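Local structure of penicillin binding protein 2X (Streptococcus thermophilus, 5U47) at residues Leu226-Gln240 and Phe557-Ala569. The protein probably acts as a septal transpeptidase that cross-links peptidoglycan strands during cell division and, like other penicillin-binding proteins, is probably inactivated by beta-lactams through acylation. The protein carries 1 engineered substitution. Residues are numbered along the deposited sequence; the frame is centred on the assembly and turned at random.
Sequences LQTFLETQMDTFMEQ and FFATVVNPVLEEA
With CG set anti to the carbonyl carbon (chi1 -60°) and a second bend at chi2, Gln233 folds over segment 557-569 and drops into the hole between Thr560, Val561, Pro564 and Val565. Its NE2 donates to Thr560 O (2.9 Å) almost straight, in the plane of both groups. An amide suits this place because Pro564, having no N-H, cannot take that carbonyl's helical bond. Thr560 is the answering knob: its methyl CG2 meets Thr236 CG2, while its OG1 lies 2.5 Å from Gln240 OE1, too short to trust as an ordinary hydrogen bond. Gln240 lays its aliphatic CB over the centre of the Phe557 ring, a CH-pi contact. Val561 CG1 sits over one face of Phe237, toward its rim, and Glu568 CB likewise over Phe229, whose plane the carboxylate nearly parallels (16°). Branched Val565 is a third knob, set among Leu226, Phe229, Leu230 and Gln233, its CG2 4.0 Å from Leu230 CD1. The segment axes run antiparallel (166°), 8.5 Å apart at closest, side by side on the five-stranded antiparallel sheet of the transpeptidase domain: Met234 rests on strand 245-252, Val562 on strand 526-534, and Glu231 and Asp235 form salt bridges to Arg264 of strand 258-264.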
loop_
_atom_site.group_PDB
_atom_site.type_symbol
_atom_site.label_atom_id
_atom_site.label_comp_id
_atom_site.label_asym_id
_atom_site.label_seq_id
_atom_site.Cartn_x
_atom_site.Cartn_y
_atom_site.Cartn_z
ATOM N N LEU A 226 15.675 -1.066 4.873
ATOM C CA LEU A 226 15.088 0.167 5.378
ATOM C C LEU A 226 13.867 -0.143 6.228
ATOM O O LEU A 226 13.678 0.450 7.293
ATOM C CB LEU A 226 14.680 1.096 4.236
ATOM C CG LEU A 226 14.144 2.459 4.675
ATOM C CD1 LEU A 226 15.233 3.221 5.405
ATOM C CD2 LEU A 226 13.644 3.252 3.481
ATOM N N GLN A 227 13.034 -1.054 5.741
ATOM C CA GLN A 227 11.818 -1.450 6.466
ATOM C C GLN A 227 12.158 -2.002 7.851
ATOM O O GLN A 227 11.509 -1.646 8.825
ATOM C CB GLN A 227 11.040 -2.486 5.677
ATOM C CG GLN A 227 9.742 -2.951 6.342
ATOM C CD GLN A 227 8.604 -1.931 6.242
ATOM O OE1 GLN A 227 8.369 -1.339 5.178
ATOM N NE2 GLN A 227 7.856 -1.780 7.317
ATOM N N THR A 228 13.166 -2.878 7.921
ATOM C CA THR A 228 13.616 -3.485 9.192
ATOM C C THR A 228 14.040 -2.407 10.164
ATOM O O THR A 228 13.666 -2.418 11.334
ATOM C CB THR A 228 14.749 -4.523 8.942
ATOM O OG1 THR A 228 14.227 -5.571 8.122
ATOM C CG2 THR A 228 15.270 -5.147 10.236
ATOM N N PHE A 229 14.768 -1.433 9.650
ATOM C CA PHE A 229 15.234 -0.320 10.447
ATOM C C PHE A 229 14.062 0.541 10.918
ATOM O O PHE A 229 14.031 0.959 12.074
ATOM C CB PHE A 229 16.229 0.488 9.620
ATOM C CG PHE A 229 16.961 1.508 10.386
ATOM C CD1 PHE A 229 18.155 1.197 11.007
ATOM C CD2 PHE A 229 16.480 2.795 10.466
ATOM C CE1 PHE A 229 18.845 2.156 11.719
ATOM C CE2 PHE A 229 17.153 3.753 11.172
ATOM C CZ PHE A 229 18.338 3.439 11.808
ATOM N N LEU A 230 13.082 0.785 10.033
ATOM C CA LEU A 230 11.896 1.558 10.402
ATOM C C LEU A 230 11.101 0.901 11.548
ATOM O O LEU A 230 10.604 1.603 12.447
ATOM C CB LEU A 230 10.963 1.747 9.191
ATOM C CG LEU A 230 9.629 2.431 9.466
ATOM C CD1 LEU A 230 9.838 3.824 10.007
ATOM C CD2 LEU A 230 8.770 2.479 8.219
ATOM N N GLU A 231 10.951 -0.425 11.493
ATOM C CA GLU A 231 10.196 -1.176 12.524
ATOM C C GLU A 231 10.818 -0.965 13.908
ATOM O O GLU A 231 10.122 -0.713 14.880
ATOM C CB GLU A 231 10.128 -2.687 12.201
ATOM C CG GLU A 231 9.412 -3.071 10.895
ATOM C CD GLU A 231 7.872 -3.018 10.922
ATOM O OE1 GLU A 231 7.281 -3.157 12.007
ATOM O OE2 GLU A 231 7.241 -2.881 9.829
ATOM N N THR A 232 12.134 -1.063 13.980
ATOM C CA THR A 232 12.854 -0.846 15.227
ATOM C C THR A 232 12.635 0.569 15.756
ATOM O O THR A 232 12.319 0.745 16.932
ATOM C CB THR A 232 14.357 -1.073 15.029
ATOM O OG1 THR A 232 14.570 -2.376 14.489
ATOM C CG2 THR A 232 15.117 -0.901 16.329
ATOM N N GLN A 233 12.784 1.575 14.901
ATOM C CA GLN A 233 12.596 2.961 15.353
ATOM C C GLN A 233 11.159 3.284 15.692
ATOM O O GLN A 233 10.924 4.081 16.588
ATOM C CB GLN A 233 13.147 3.980 14.350
ATOM C CG GLN A 233 14.614 3.801 14.108
ATOM C CD GLN A 233 15.397 3.824 15.400
ATOM O OE1 GLN A 233 16.073 2.875 15.698
ATOM N NE2 GLN A 233 15.237 4.896 16.213
ATOM N N MET A 234 10.209 2.647 14.999
ATOM C CA MET A 234 8.808 2.854 15.290
ATOM C C MET A 234 8.458 2.264 16.660
ATOM O O MET A 234 7.653 2.836 17.378
ATOM C CB MET A 234 7.923 2.237 14.214
ATOM C CG MET A 234 6.545 2.811 14.209
ATOM S SD MET A 234 6.566 4.564 13.719
ATOM C CE MET A 234 4.801 4.701 13.559
ATOM N N ASP A 235 9.041 1.116 17.007
ATOM C CA ASP A 235 8.811 0.532 18.339
ATOM C C ASP A 235 9.278 1.494 19.411
ATOM O O ASP A 235 8.589 1.680 20.412
ATOM C CB ASP A 235 9.546 -0.795 18.543
ATOM C CG ASP A 235 8.949 -1.934 17.753
ATOM O OD1 ASP A 235 7.783 -1.850 17.279
ATOM O OD2 ASP A 235 9.664 -2.932 17.613
ATOM N N THR A 236 10.445 2.102 19.207
ATOM C CA THR A 236 10.953 3.065 20.198
ATOM C C THR A 236 10.031 4.284 20.307
ATOM O O THR A 236 9.799 4.813 21.409
ATOM C CB THR A 236 12.367 3.531 19.859
ATOM O OG1 THR A 236 13.197 2.381 19.689
ATOM C CG2 THR A 236 12.955 4.423 20.993
ATOM N N PHE A 237 9.511 4.724 19.162
ATOM C CA PHE A 237 8.633 5.884 19.095
ATOM C C PHE A 237 7.341 5.596 19.878
ATOM O O PHE A 237 6.849 6.458 20.615
ATOM C CB PHE A 237 8.385 6.229 17.619
ATOM C CG PHE A 237 7.477 7.414 17.378
ATOM C CD1 PHE A 237 7.904 8.710 17.637
ATOM C CD2 PHE A 237 6.234 7.235 16.775
ATOM C CE1 PHE A 237 7.082 9.800 17.366
ATOM C CE2 PHE A 237 5.415 8.325 16.504
ATOM C CZ PHE A 237 5.843 9.609 16.797
ATOM N N MET A 238 6.813 4.380 19.744
ATOM C CA MET A 238 5.610 3.985 20.488
ATOM C C MET A 238 5.876 3.895 21.987
ATOM O O MET A 238 5.001 4.217 22.778
ATOM C CB MET A 238 5.065 2.646 20.005
ATOM C CG MET A 238 4.591 2.649 18.572
ATOM S SD MET A 238 3.546 4.064 18.182
ATOM C CE MET A 238 2.179 3.743 19.300
ATOM N N GLU A 239 7.062 3.429 22.369
ATOM C CA GLU A 239 7.420 3.373 23.789
ATOM C C GLU A 239 7.435 4.789 24.362
ATOM O O GLU A 239 6.945 5.019 25.450
ATOM C CB GLU A 239 8.771 2.707 23.991
ATOM C CG GLU A 239 8.756 1.234 23.637
ATOM C CD GLU A 239 10.138 0.599 23.588
ATOM O OE1 GLU A 239 11.159 1.304 23.827
ATOM O OE2 GLU A 239 10.189 -0.618 23.299
ATOM N N GLN A 240 7.966 5.737 23.605
ATOM C CA GLN A 240 8.026 7.138 24.051
ATOM C C GLN A 240 6.677 7.851 24.117
ATOM O O GLN A 240 6.423 8.619 25.041
ATOM C CB GLN A 240 8.882 7.955 23.100
ATOM C CG GLN A 240 10.377 7.740 23.166
ATOM C CD GLN A 240 11.070 8.700 22.216
ATOM O OE1 GLN A 240 10.768 8.726 21.025
ATOM N NE2 GLN A 240 11.979 9.511 22.739
ATOM N N PHE A 557 10.056 14.052 19.985
ATOM C CA PHE A 557 9.916 12.615 19.760
ATOM C C PHE A 557 10.000 12.236 18.295
ATOM O O PHE A 557 10.354 11.101 17.994
ATOM C CB PHE A 557 8.626 12.023 20.342
ATOM C CG PHE A 557 8.527 12.086 21.850
ATOM C CD1 PHE A 557 9.650 12.020 22.660
ATOM C CD2 PHE A 557 7.278 12.102 22.457
ATOM C CE1 PHE A 557 9.532 12.054 24.042
ATOM C CE2 PHE A 557 7.156 12.121 23.845
ATOM C CZ PHE A 557 8.284 12.099 24.636
ATOM N N PHE A 558 9.684 13.162 17.388
ATOM C CA PHE A 558 9.785 12.847 15.962
ATOM C C PHE A 558 11.210 12.505 15.543
ATOM O O PHE A 558 11.408 11.771 14.573
ATOM C CB PHE A 558 9.251 13.974 15.075
ATOM C CG PHE A 558 7.758 14.092 15.052
ATOM C CD1 PHE A 558 6.963 12.988 14.782
ATOM C CD2 PHE A 558 7.148 15.326 15.216
ATOM C CE1 PHE A 558 5.580 13.097 14.732
ATOM C CE2 PHE A 558 5.761 15.453 15.145
ATOM C CZ PHE A 558 4.975 14.337 14.907
ATOM N N ALA A 559 12.194 13.023 16.275
ATOM C CA ALA A 559 13.597 12.746 15.969
ATOM C C ALA A 559 13.914 11.262 16.126
ATOM O O ALA A 559 14.822 10.754 15.489
ATOM C CB ALA A 559 14.507 13.560 16.841
ATOM N N THR A 560 13.172 10.589 17.000
ATOM C CA THR A 560 13.346 9.171 17.236
ATOM C C THR A 560 13.098 8.333 15.977
ATOM O O THR A 560 13.785 7.344 15.732
ATOM C CB THR A 560 12.382 8.697 18.359
ATOM O OG1 THR A 560 12.646 9.447 19.552
ATOM C CG2 THR A 560 12.545 7.212 18.644
ATOM N N VAL A 561 12.150 8.757 15.158
ATOM C CA VAL A 561 11.762 7.976 13.988
ATOM C C VAL A 561 12.211 8.607 12.659
ATOM O O VAL A 561 12.748 7.910 11.816
ATOM C CB VAL A 561 10.243 7.627 14.049
ATOM C CG1 VAL A 561 9.375 8.860 14.021
ATOM C CG2 VAL A 561 9.857 6.695 12.917
ATOM N N VAL A 562 12.070 9.917 12.492
ATOM C CA VAL A 562 12.435 10.544 11.233
ATOM C C VAL A 562 13.953 10.589 10.981
ATOM O O VAL A 562 14.415 10.112 9.948
ATOM C CB VAL A 562 11.844 11.967 11.110
ATOM C CG1 VAL A 562 12.205 12.597 9.767
ATOM C CG2 VAL A 562 10.337 11.927 11.287
ATOM N N ASN A 563 14.720 11.103 11.934
ATOM C CA ASN A 563 16.170 11.300 11.730
ATOM C C ASN A 563 16.944 10.047 11.318
ATOM O O ASN A 563 17.597 10.057 10.278
ATOM C CB ASN A 563 16.860 11.967 12.971
ATOM C CG ASN A 563 16.249 13.313 13.343
ATOM O OD1 ASN A 563 15.110 13.594 13.010
ATOM N ND2 ASN A 563 17.008 14.142 14.055
ATOM N N PRO A 564 16.883 8.973 12.125
ATOM C CA PRO A 564 17.688 7.811 11.741
ATOM C C PRO A 564 17.192 7.090 10.480
ATOM O O PRO A 564 17.998 6.537 9.741
ATOM C CB PRO A 564 17.651 6.926 12.985
ATOM C CG PRO A 564 16.465 7.362 13.761
ATOM C CD PRO A 564 16.172 8.770 13.402
ATOM N N VAL A 565 15.890 7.110 10.225
ATOM C CA VAL A 565 15.336 6.428 9.046
ATOM C C VAL A 565 15.739 7.161 7.778
ATOM O O VAL A 565 16.224 6.532 6.836
ATOM C CB VAL A 565 13.811 6.249 9.166
ATOM C CG1 VAL A 565 13.215 5.681 7.852
ATOM C CG2 VAL A 565 13.518 5.321 10.341
ATOM N N LEU A 566 15.584 8.483 7.747
ATOM C CA LEU A 566 16.036 9.250 6.574
ATOM C C LEU A 566 17.547 9.197 6.380
ATOM O O LEU A 566 18.015 9.209 5.238
ATOM C CB LEU A 566 15.553 10.704 6.614
ATOM C CG LEU A 566 14.070 10.872 6.359
ATOM C CD1 LEU A 566 13.698 12.331 6.399
ATOM C CD2 LEU A 566 13.666 10.260 5.018
ATOM N N GLU A 567 18.314 9.152 7.472
ATOM C CA GLU A 567 19.768 9.016 7.360
ATOM C C GLU A 567 20.112 7.635 6.787
ATOM O O GLU A 567 21.016 7.512 5.958
ATOM C CB GLU A 567 20.486 9.265 8.695
ATOM C CG GLU A 567 20.592 10.747 9.017
ATOM C CD GLU A 567 21.365 11.055 10.279
ATOM O OE1 GLU A 567 21.571 10.146 11.120
ATOM O OE2 GLU A 567 21.783 12.223 10.420
ATOM N N GLU A 568 19.374 6.609 7.217
ATOM C CA GLU A 568 19.598 5.262 6.697
ATOM C C GLU A 568 19.276 5.244 5.209
ATOM O O GLU A 568 20.027 4.681 4.432
ATOM C CB GLU A 568 18.739 4.223 7.428
ATOM C CG GLU A 568 19.103 2.769 7.098
ATOM C CD GLU A 568 20.491 2.351 7.592
ATOM O OE1 GLU A 568 21.101 3.071 8.428
ATOM O OE2 GLU A 568 20.975 1.289 7.144
ATOM N N ALA A 569 18.170 5.886 4.819
ATOM C CA ALA A 569 17.771 5.936 3.413
ATOM C C ALA A 569 18.840 6.594 2.552
ATOM O O ALA A 569 19.191 6.082 1.472
ATOM C CB ALA A 569 16.454 6.676 3.242
#